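Local atomic coordinates of acyltransferase (Streptococcus pneumoniae, PDB entry 5UG1), a protein that probably transfers acetyl groups to hydroxyls of cell-wall peptidoglycan, as the C-terminal catalytic domain of the O-acetyltransferase OatA. Residues V34-T37 with T38-N42; P67-Y70 with K71-W74; M45-N48 with S49-K52; E100-A103 with I104-A108. All blocks are in the same frame, centred on the assembly; numbering follows the deposited sequence.

Interaction 1 (V34-T37 with T38-N42). With 03S (methanesulfonic acid), chain B.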
loop_
_atom_site.group_PDB
_atom_site.type_symbol
_atom_site.label_atom_id
_atom_site.label_comp_id
_atom_site.label_asym_id
_atom_site.label_seq_id
_atom_site.Cartn_x
_atom_site.Cartn_y
_atom_site.Cartn_z
ATOM N N VAL A 34 11.524 6.634 2.084
ATOM C CA VAL A 34 11.577 7.172 0.747
ATOM C C VAL A 34 11.814 6.172 -0.370
ATOM O O VAL A 34 11.087 6.160 -1.318
ATOM C CB VAL A 34 12.566 8.340 0.615
ATOM C CG1 VAL A 34 12.482 8.920 -0.766
ATOM C CG2 VAL A 34 12.278 9.398 1.651
ATOM N N SER A 35 12.823 5.350 -0.244
ATOM C CA SER A 35 13.181 4.451 -1.315
ATOM C C SER A 35 12.618 3.044 -1.268
ATOM O O SER A 35 13.064 2.187 -1.957
ATOM C CB SER A 35 14.682 4.344 -1.384
ATOM O OG SER A 35 15.159 5.444 -2.065
ATOM N N VAL A 36 11.607 2.819 -0.480
ATOM C CA VAL A 36 11.114 1.455 -0.322
ATOM C C VAL A 36 10.444 0.977 -1.609
ATOM O O VAL A 36 9.643 1.688 -2.230
ATOM C CB VAL A 36 10.179 1.379 0.892
ATOM C CG1 VAL A 36 9.406 0.053 0.932
ATOM C CG2 VAL A 36 11.009 1.569 2.164
ATOM N N THR A 37 10.807 -0.226 -2.038
ATOM C CA THR A 37 10.162 -0.915 -3.139
ATOM C C THR A 37 9.419 -2.138 -2.611
ATOM O O THR A 37 9.552 -2.529 -1.452
ATOM C CB THR A 37 11.189 -1.336 -4.193
ATOM O OG1 THR A 37 11.992 -2.401 -3.679
ATOM C CG2 THR A 37 12.094 -0.167 -4.544
ATOM N N THR A 38 8.624 -2.748 -3.489
ATOM C CA THR A 38 7.960 -3.989 -3.123
ATOM C C THR A 38 8.980 -5.055 -2.740
ATOM O O THR A 38 8.750 -5.846 -1.811
ATOM C CB THR A 38 7.083 -4.455 -4.276
ATOM O OG1 THR A 38 6.224 -3.367 -4.665
ATOM C CG2 THR A 38 6.266 -5.698 -3.856
ATOM N N LYS A 39 10.127 -5.059 -3.426
ATOM C CA LYS A 39 11.217 -5.979 -3.104
ATOM C C LYS A 39 11.690 -5.811 -1.663
ATOM O O LYS A 39 11.753 -6.784 -0.905
ATOM C CB LYS A 39 12.375 -5.762 -4.072
ATOM C CG LYS A 39 13.516 -6.772 -3.969
ATOM C CD LYS A 39 14.703 -6.297 -4.811
ATOM C CE LYS A 39 15.922 -7.202 -4.658
ATOM N NZ LYS A 39 16.304 -7.395 -3.228
ATOM N N THR A 40 12.038 -4.581 -1.265
ATOM C CA THR A 40 12.559 -4.394 0.087
ATOM C C THR A 40 11.452 -4.509 1.130
ATOM O O THR A 40 11.720 -4.921 2.264
ATOM C CB THR A 40 13.296 -3.050 0.228
ATOM O OG1 THR A 40 12.390 -1.968 0.010
ATOM C CG2 THR A 40 14.441 -2.942 -0.766
ATOM N N ALA A 41 10.212 -4.165 0.765
ATOM C CA ALA A 41 9.084 -4.366 1.670
ATOM C C ALA A 41 8.891 -5.842 2.003
ATOM O O ALA A 41 8.533 -6.193 3.138
ATOM C CB ALA A 41 7.811 -3.792 1.047
ATOM N N ASN A 42 9.088 -6.714 1.009
ATOM C CA ASN A 42 9.083 -8.158 1.236
ATOM C C ASN A 42 10.113 -8.545 2.292
ATOM O O ASN A 42 9.828 -9.327 3.206
ATOM C CB ASN A 42 9.374 -8.877 -0.091
ATOM C CG ASN A 42 8.846 -10.310 -0.128
ATOM O OD1 ASN A 42 8.497 -10.880 0.904
ATOM N ND2 ASN A 42 8.788 -10.898 -1.332
HETATM S S10 03S B . 8.392 7.617 -3.720
HETATM O O11 03S B . 7.393 7.855 -4.785
HETATM O O12 03S B . 8.417 6.177 -3.380
HETATM C C13 03S B . 9.894 8.087 -4.252
#
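Thr40 folds its hydroxyl back over the start of its own helix, where OG1 lies 3.7 Å from Val36 CG1 and takes a hydrogen bond from the backbone N of Thr37, 3.1 Å away. Thr37 reciprocates: its OG1 accepts from Thr40 N at 3.3 Å, and the N-H points almost straight at it, 165°. These reciprocal bonds make a capping box at the N-terminus of helix 38-50, with Thr37 as the N-cap. Threonine suits both corners because its short hydroxyl can bend back to an amide of the same turn. In each case the first torsion, 71° for Thr37 and 63° for Thr40, sets OG1 between backbone N and carbonyl carbon, within range of the partner's N-H. The first full helical turn closes from Ala41 N to Thr37 O, 2.8 Å. Just ahead of the cap, Val36 packs against Thr62 of a neighbouring loop, while Thr38 on the helix binds Thr62 through its hydroxyl. The loop comes from strand 29-32 and passes the methanesulfonic acid site, to which Val34 belongs; Ser12 N is hydrogen-bonded to that ligand. The nearest approach of this loop to the ligand is Val34 O to O12 of the methanesulfonic acid, 3.4 Å. On the buried side, Val36 CG1 meets the Ala41 CB methyl at 4.2 Å.

Interaction 2 (P67-Y70 with K71-W74)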
loop_
_atom_site.group_PDB
_atom_site.type_symbol
_atom_site.label_atom_id
_atom_site.label_comp_id
_atom_site.label_asym_id
_atom_site.label_seq_id
_atom_site.Cartn_x
_atom_site.Cartn_y
_atom_site.Cartn_z
ATOM N N PRO A 67 8.813 -0.438 -10.873
ATOM C CA PRO A 67 7.634 -1.276 -11.127
ATOM C C PRO A 67 7.895 -2.439 -12.070
ATOM O O PRO A 67 7.023 -3.306 -12.199
ATOM C CB PRO A 67 6.636 -0.286 -11.740
ATOM C CG PRO A 67 7.546 0.648 -12.554
ATOM C CD PRO A 67 8.821 0.775 -11.719
ATOM N N GLU A 68 9.059 -2.491 -12.723
ATOM C CA GLU A 68 9.238 -3.404 -13.849
ATOM C C GLU A 68 9.025 -4.861 -13.444
ATOM O O GLU A 68 8.435 -5.641 -14.202
ATOM C CB GLU A 68 10.626 -3.212 -14.465
ATOM C CG GLU A 68 10.853 -4.002 -15.754
ATOM C CD GLU A 68 11.443 -5.397 -15.519
ATOM O OE1 GLU A 68 12.019 -5.646 -14.427
ATOM O OE2 GLU A 68 11.339 -6.238 -16.443
ATOM N N ASN A 69 9.489 -5.251 -12.251
ATOM C CA ASN A 69 9.401 -6.637 -11.802
ATOM C C ASN A 69 8.127 -6.919 -11.006
ATOM O O ASN A 69 8.141 -7.777 -10.113
ATOM C CB ASN A 69 10.636 -7.008 -10.978
ATOM C CG ASN A 69 10.947 -8.507 -11.021
ATOM O OD1 ASN A 69 10.603 -9.195 -11.981
ATOM N ND2 ASN A 69 11.595 -9.013 -9.976
ATOM N N TYR A 70 7.018 -6.232 -11.312
ATOM C CA TYR A 70 5.844 -6.305 -10.438
ATOM C C TYR A 70 5.295 -7.725 -10.340
ATOM O O TYR A 70 4.848 -8.144 -9.264
ATOM C CB TYR A 70 4.744 -5.356 -10.916
ATOM C CG TYR A 70 4.119 -5.777 -12.214
ATOM C CD1 TYR A 70 4.657 -5.359 -13.424
ATOM C CD2 TYR A 70 2.989 -6.599 -12.241
ATOM C CE1 TYR A 70 4.100 -5.748 -14.625
ATOM C CE2 TYR A 70 2.428 -6.995 -13.434
ATOM C CZ TYR A 70 2.989 -6.569 -14.625
ATOM O OH TYR A 70 2.447 -6.944 -15.836
ATOM N N LYS A 71 5.291 -8.474 -11.453
ATOM C CA LYS A 71 4.739 -9.827 -11.421
ATOM C C LYS A 71 5.427 -10.667 -10.347
ATOM O O LYS A 71 4.782 -11.144 -9.404
ATOM C CB LYS A 71 4.869 -10.492 -12.790
ATOM C CG LYS A 71 3.785 -10.162 -13.784
ATOM C CD LYS A 71 4.117 -10.819 -15.140
ATOM C CE LYS A 71 3.118 -10.461 -16.234
ATOM N NZ LYS A 71 3.632 -10.856 -17.574
ATOM N N ASP A 72 6.752 -10.825 -10.451
ATOM C CA ASP A 72 7.478 -11.621 -9.466
ATOM C C ASP A 72 7.389 -11.001 -8.075
ATOM O O ASP A 72 7.227 -11.717 -7.084
ATOM C CB ASP A 72 8.938 -11.792 -9.879
ATOM C CG ASP A 72 9.106 -12.748 -11.053
ATOM O OD1 ASP A 72 8.117 -13.403 -11.442
ATOM O OD2 ASP A 72 10.228 -12.852 -11.586
ATOM N N ASP A 73 7.478 -9.673 -7.982
ATOM C CA ASP A 73 7.485 -9.034 -6.664
ATOM C C ASP A 73 6.169 -9.256 -5.925
ATOM O O ASP A 73 6.169 -9.577 -4.730
ATOM C CB ASP A 73 7.791 -7.535 -6.792
ATOM C CG ASP A 73 9.302 -7.235 -6.763
ATOM O OD1 ASP A 73 10.049 -7.964 -6.074
ATOM O OD2 ASP A 73 9.751 -6.280 -7.431
ATOM N N TRP A 74 5.034 -9.094 -6.607
ATOM C CA TRP A 74 3.773 -9.230 -5.892
ATOM C C TRP A 74 3.418 -10.686 -5.675
ATOM O O TRP A 74 2.838 -11.024 -4.637
ATOM C CB TRP A 74 2.654 -8.492 -6.629
ATOM C CG TRP A 74 2.801 -7.024 -6.499
ATOM C CD1 TRP A 74 3.101 -6.134 -7.489
ATOM C CD2 TRP A 74 2.707 -6.264 -5.282
ATOM N NE1 TRP A 74 3.178 -4.860 -6.963
ATOM C CE2 TRP A 74 2.942 -4.920 -5.611
ATOM C CE3 TRP A 74 2.439 -6.599 -3.951
ATOM C CZ2 TRP A 74 2.919 -3.908 -4.658
ATOM C CZ3 TRP A 74 2.400 -5.598 -3.014
ATOM C CH2 TRP A 74 2.645 -4.267 -3.364
HETATM O O HOH W 1 6.724 -7.928 -14.014
HETATM O O HOH W 2 8.303 -10.062 -12.862
HETATM O O HOH W 3 12.460 -7.710 -7.528
#
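The N-terminus of helix 70-80, with Asn69 at the N-cap position, is where this contact forms, as the loop after strand 57-61 of the parallel sheet passes into the helix. Asn69 makes no capping bond of its own with its side chain; water does the work. One water donates to Asn69 OD1 at 2.6 Å and accepts from Asp72 N, so the amide oxygen reaches a first-turn N-H through a solvent relay. At the other end of the same amide, ND2 gives a hydrogen bond to a second water, which donates to Asp73 OD1 at 2.8 Å. An amide, with an acceptor and a donor side by side, suits a position that must serve a backbone N-H and a carboxylate at once. A third water spans Glu68 O and Lys71 N. The two aspartates lie near the start of the helix, where their negative charge would probably be favourable to the helix dipole. The direct grip is backbone: Asp73 N bonds to Asn69 O at 2.9 Å, followed by Trp74 N to Tyr70 O.

Tyr70 and Lys71 run side by side in the same direction, with Lys71 CG 3.5 Å from Tyr70 CE2. A first torsion of 69° holds Tyr70 CG between backbone N and carbonyl carbon, setting the ring beside the lysine; the phenol end touches Lys107 of helix 102-118 and the base Ala108. Trp74 is buried against that helix and Thr38, yet its indole still brushes the tyrosine, Trp74 CD1 resting 3.9 Å from Tyr70 CB.

Interaction 3 (M45-N48 with S49-K52)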
loop_
_atom_site.group_PDB
_atom_site.type_symbol
_atom_site.label_atom_id
_atom_site.label_comp_id
_atom_site.label_asym_id
_atom_site.label_seq_id
_atom_site.Cartn_x
_atom_site.Cartn_y
_atom_site.Cartn_z
ATOM N N MET A 45 9.095 -7.129 5.675
ATOM C CA MET A 45 7.992 -7.925 6.215
ATOM C C MET A 45 8.496 -9.161 6.957
ATOM O O MET A 45 8.123 -9.404 8.112
ATOM C CB MET A 45 7.046 -8.346 5.092
ATOM C CG MET A 45 5.839 -9.143 5.605
ATOM S SD MET A 45 4.771 -9.733 4.289
ATOM C CE MET A 45 5.877 -10.895 3.466
ATOM N N LEU A 46 9.346 -9.960 6.300
ATOM C CA LEU A 46 9.870 -11.177 6.920
ATOM C C LEU A 46 10.835 -10.874 8.062
ATOM O O LEU A 46 10.861 -11.599 9.064
ATOM C CB LEU A 46 10.561 -12.035 5.875
ATOM C CG LEU A 46 9.619 -12.612 4.824
ATOM C CD1 LEU A 46 10.443 -13.376 3.803
ATOM C CD2 LEU A 46 8.554 -13.497 5.487
ATOM N N ASN A 47 11.670 -9.842 7.922
ATOM C CA ASN A 47 12.522 -9.456 9.043
ATOM C C ASN A 47 11.676 -9.160 10.277
ATOM O O ASN A 47 11.977 -9.633 11.379
ATOM C CB ASN A 47 13.392 -8.249 8.672
ATOM C CG ASN A 47 14.669 -8.644 7.907
ATOM O OD1 ASN A 47 15.145 -9.768 7.996
ATOM N ND2 ASN A 47 15.231 -7.698 7.169
ATOM N N ASN A 48 10.581 -8.413 10.101
ATOM C CA ASN A 48 9.709 -8.101 11.232
ATOM C C ASN A 48 8.999 -9.347 11.756
ATOM O O ASN A 48 8.849 -9.512 12.972
ATOM C CB ASN A 48 8.690 -7.026 10.845
ATOM C CG ASN A 48 9.239 -5.604 11.001
ATOM O OD1 ASN A 48 9.165 -5.005 12.081
ATOM N ND2 ASN A 48 9.770 -5.056 9.920
ATOM N N SER A 49 8.559 -10.236 10.863
ATOM C CA SER A 49 7.957 -11.490 11.308
ATOM C C SER A 49 8.936 -12.319 12.139
ATOM O O SER A 49 8.588 -12.831 13.211
ATOM C CB SER A 49 7.470 -12.291 10.099
ATOM O OG SER A 49 6.981 -13.567 10.485
ATOM N N GLN A 50 10.173 -12.457 11.658
ATOM C CA GLN A 50 11.145 -13.306 12.332
ATOM C C GLN A 50 11.599 -12.732 13.674
ATOM O O GLN A 50 12.124 -13.477 14.508
ATOM C CB GLN A 50 12.331 -13.553 11.388
ATOM C CG GLN A 50 11.953 -14.544 10.262
ATOM C CD GLN A 50 12.664 -14.321 8.925
ATOM O OE1 GLN A 50 13.808 -13.855 8.861
ATOM N NE2 GLN A 50 11.978 -14.678 7.844
ATOM N N ASN A 51 11.394 -11.439 13.916
ATOM C CA ASN A 51 11.637 -10.862 15.230
ATOM C C ASN A 51 10.353 -10.685 16.034
ATOM O O ASN A 51 10.386 -10.068 17.102
ATOM C CB ASN A 51 12.364 -9.522 15.097
ATOM C CG ASN A 51 13.734 -9.657 14.441
ATOM O OD1 ASN A 51 14.031 -8.971 13.465
ATOM N ND2 ASN A 51 14.571 -10.538 14.976
ATOM N N LYS A 52 9.226 -11.202 15.537
ATOM C CA LYS A 52 7.918 -11.170 16.197
ATOM C C LYS A 52 7.385 -9.752 16.411
ATOM O O LYS A 52 6.570 -9.511 17.311
ATOM C CB LYS A 52 7.953 -11.947 17.521
ATOM C CG LYS A 52 8.136 -13.451 17.302
ATOM C CD LYS A 52 9.009 -14.043 18.376
ATOM C CE LYS A 52 9.600 -15.379 17.962
ATOM N NZ LYS A 52 10.504 -15.923 19.031
#
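Gln50 bends back over the carbonyl of Leu46, one turn earlier, and brings its amide against the leucine's base: Gln50 NE2 lies 3.6 Å from Leu46 CB, and Gln50 CD 3.3 Å from Leu46 O. The bend comes at the second torsion, 148°, which turns the amide away from a fully extended course. The carbonyl beneath it is engaged by the backbone, since Gln50 N bonds to Leu46 O at 2.8 Å with the donor tilted 23° from the carbonyl plane. Ser49, small, sets its CB 3.6 Å from both Met45 O and Leu46 O, and Pro82 packs on its side chain. Helix 38-50 ends here in a Schellman motif: Lys52, with positive phi, is the C-prime residue, its N bonding to Ser49 O while Phe53 N reaches Asn48 O. Before that the bonding weakens. Asn51 N forms a bent bond to Asn47 O, 138°, and a weak one to Asn48 O. The side chain of Asn48 turns back along the helix, where ND2 binds the carbonyl of Ile44. On the buried side, long flexible Met45 fills against Ile9 of strand 6-10 and Ile77 of helix 70-80.

Interaction 4 (E100-A103 with I104-A108)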
loop_
_atom_site.group_PDB
_atom_site.type_symbol
_atom_site.label_atom_id
_atom_site.label_comp_id
_atom_site.label_asym_id
_atom_site.label_seq_id
_atom_site.Cartn_x
_atom_site.Cartn_y
_atom_site.Cartn_z
ATOM N N GLU A 100 7.303 6.450 -19.679
ATOM C CA GLU A 100 7.584 5.159 -20.296
ATOM C C GLU A 100 7.211 3.993 -19.380
ATOM O O GLU A 100 7.049 2.874 -19.871
ATOM C CB GLU A 100 9.056 5.085 -20.720
ATOM C CG GLU A 100 9.432 6.169 -21.758
ATOM C CD GLU A 100 10.756 5.902 -22.483
ATOM O OE1 GLU A 100 11.717 5.436 -21.834
ATOM O OE2 GLU A 100 10.837 6.172 -23.706
ATOM N N THR A 101 7.035 4.234 -18.076
ATOM C CA THR A 101 6.640 3.206 -17.108
ATOM C C THR A 101 5.163 3.246 -16.750
ATOM O O THR A 101 4.726 2.448 -15.908
ATOM C CB THR A 101 7.440 3.342 -15.806
ATOM O OG1 THR A 101 7.294 4.675 -15.294
ATOM C CG2 THR A 101 8.923 3.011 -16.017
ATOM N N TYR A 102 4.392 4.167 -17.336
ATOM C CA TYR A 102 2.981 4.299 -16.976
ATOM C C TYR A 102 2.238 2.982 -17.177
ATOM O O TYR A 102 1.496 2.529 -16.297
ATOM C CB TYR A 102 2.328 5.427 -17.793
ATOM C CG TYR A 102 0.829 5.485 -17.594
ATOM C CD1 TYR A 102 0.278 5.992 -16.416
ATOM C CD2 TYR A 102 -0.032 5.000 -18.566
ATOM C CE1 TYR A 102 -1.093 6.012 -16.223
ATOM C CE2 TYR A 102 -1.398 5.029 -18.392
ATOM C CZ TYR A 102 -1.923 5.536 -17.222
ATOM O OH TYR A 102 -3.278 5.552 -17.068
ATOM N N ALA A 103 2.457 2.331 -18.321
ATOM C CA ALA A 103 1.724 1.108 -18.632
ATOM C C ALA A 103 2.099 -0.026 -17.685
ATOM O O ALA A 103 1.267 -0.898 -17.401
ATOM C CB ALA A 103 1.969 0.715 -20.086
ATOM N N ILE A 104 3.333 -0.014 -17.174
ATOM C CA ILE A 104 3.774 -1.010 -16.200
ATOM C C ILE A 104 3.097 -0.781 -14.854
ATOM O O ILE A 104 2.613 -1.723 -14.213
ATOM C CB ILE A 104 5.306 -0.965 -16.062
ATOM C CG1 ILE A 104 5.964 -1.102 -17.432
ATOM C CG2 ILE A 104 5.804 -2.051 -15.109
ATOM C CD1 ILE A 104 7.411 -0.770 -17.410
ATOM N N VAL A 105 3.094 0.466 -14.377
ATOM C CA VAL A 105 2.432 0.748 -13.109
ATOM C C VAL A 105 0.973 0.352 -13.192
ATOM O O VAL A 105 0.410 -0.210 -12.245
ATOM C CB VAL A 105 2.587 2.229 -12.729
ATOM C CG1 VAL A 105 1.826 2.502 -11.458
ATOM C CG2 VAL A 105 4.056 2.579 -12.547
ATOM N N GLU A 106 0.342 0.627 -14.334
ATOM C CA GLU A 106 -1.047 0.241 -14.524
ATOM C C GLU A 106 -1.186 -1.270 -14.468
ATOM O O GLU A 106 -2.039 -1.794 -13.748
ATOM C CB GLU A 106 -1.568 0.807 -15.849
ATOM C CG GLU A 106 -1.866 2.317 -15.785
ATOM C CD GLU A 106 -2.924 2.631 -14.738
ATOM O OE1 GLU A 106 -4.081 2.206 -14.924
ATOM O OE2 GLU A 106 -2.609 3.273 -13.716
ATOM N N LYS A 107 -0.323 -1.987 -15.194
ATOM C CA LYS A 107 -0.324 -3.445 -15.122
ATOM C C LYS A 107 -0.110 -3.929 -13.690
ATOM O O LYS A 107 -0.747 -4.892 -13.253
ATOM C CB LYS A 107 0.745 -4.024 -16.056
ATOM C CG LYS A 107 0.360 -4.040 -17.550
ATOM C CD LYS A 107 1.568 -4.387 -18.445
ATOM C CE LYS A 107 1.228 -4.358 -19.925
ATOM N NZ LYS A 107 2.229 -5.120 -20.733
ATOM N N ALA A 108 0.768 -3.266 -12.933
ATOM C CA ALA A 108 1.016 -3.698 -11.556
ATOM C C ALA A 108 -0.237 -3.545 -10.707
ATOM O O ALA A 108 -0.639 -4.473 -9.995
ATOM C CB ALA A 108 2.181 -2.914 -10.947
#
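One face of the Tyr102 ring carries the side chain of Glu106, one turn further along helix 102-118: Glu106 CG stands 3.5 Å above the ring plane, offset toward the rim, and makes a CH-pi contact 3.8 Å from the centroid. This i to i+4 pairing runs from the first turn of the helix into the second, in the beta-alpha-beta unit between strands 86-90 and 122-125. Tyrosine suits the place because its ring offers a flat face to an aliphatic CH2. Tyr102 extends its ring with CG opposite the backbone N (172°), while Glu106 puts its CG over the phenol by its first torsion (-76°), and a bend at the second lays the carboxylate nearly parallel to the ring, the two planes 12° apart. The carboxylate oxygens are held from outside the turn, OE1 by a salt bridge to Lys132 and OE2 by a hydrogen bond from Asn128, which would fix the rotation of the carboxylate beside the phenol oxygen.

The backbone begins its helical bonding here. Thr101 O takes Val105 N at 3.0 Å, and weakly Ile104 N as well. Glu106 N to Tyr102 O and Lys107 N to Ala103 O continue the series. Val105, buried, packs on Pro67 and Pro92; Ile104 reaches Tyr70 of helix 70-80. Beside the first carbonyl of the turn, Val105 CG2 comes to 3.4 Å from Thr101 O.

Overall arrangement
All four contacts are local, at the ends of helices, but they serve different ends. Interactions 1, 2 and 4 start helices 38-50, 70-80 and 102-118; interaction 3 finishes the first of these, about 15 Å from interaction 1 between centres. Interaction 1 is partly buried and lies beside the ligand site, its capping made directly by threonine hydroxyls; interactions 2, 3 and 4 are surface contacts. Water serves the helix start in interaction 2, a positive-phi residue ends the helix in interaction 3, and a ring carries a methylene in interaction 4. Interaction 2 touches both 1, through Thr38 and Trp74, and 4, through Tyr70 and Ala108, linking the three helix starts.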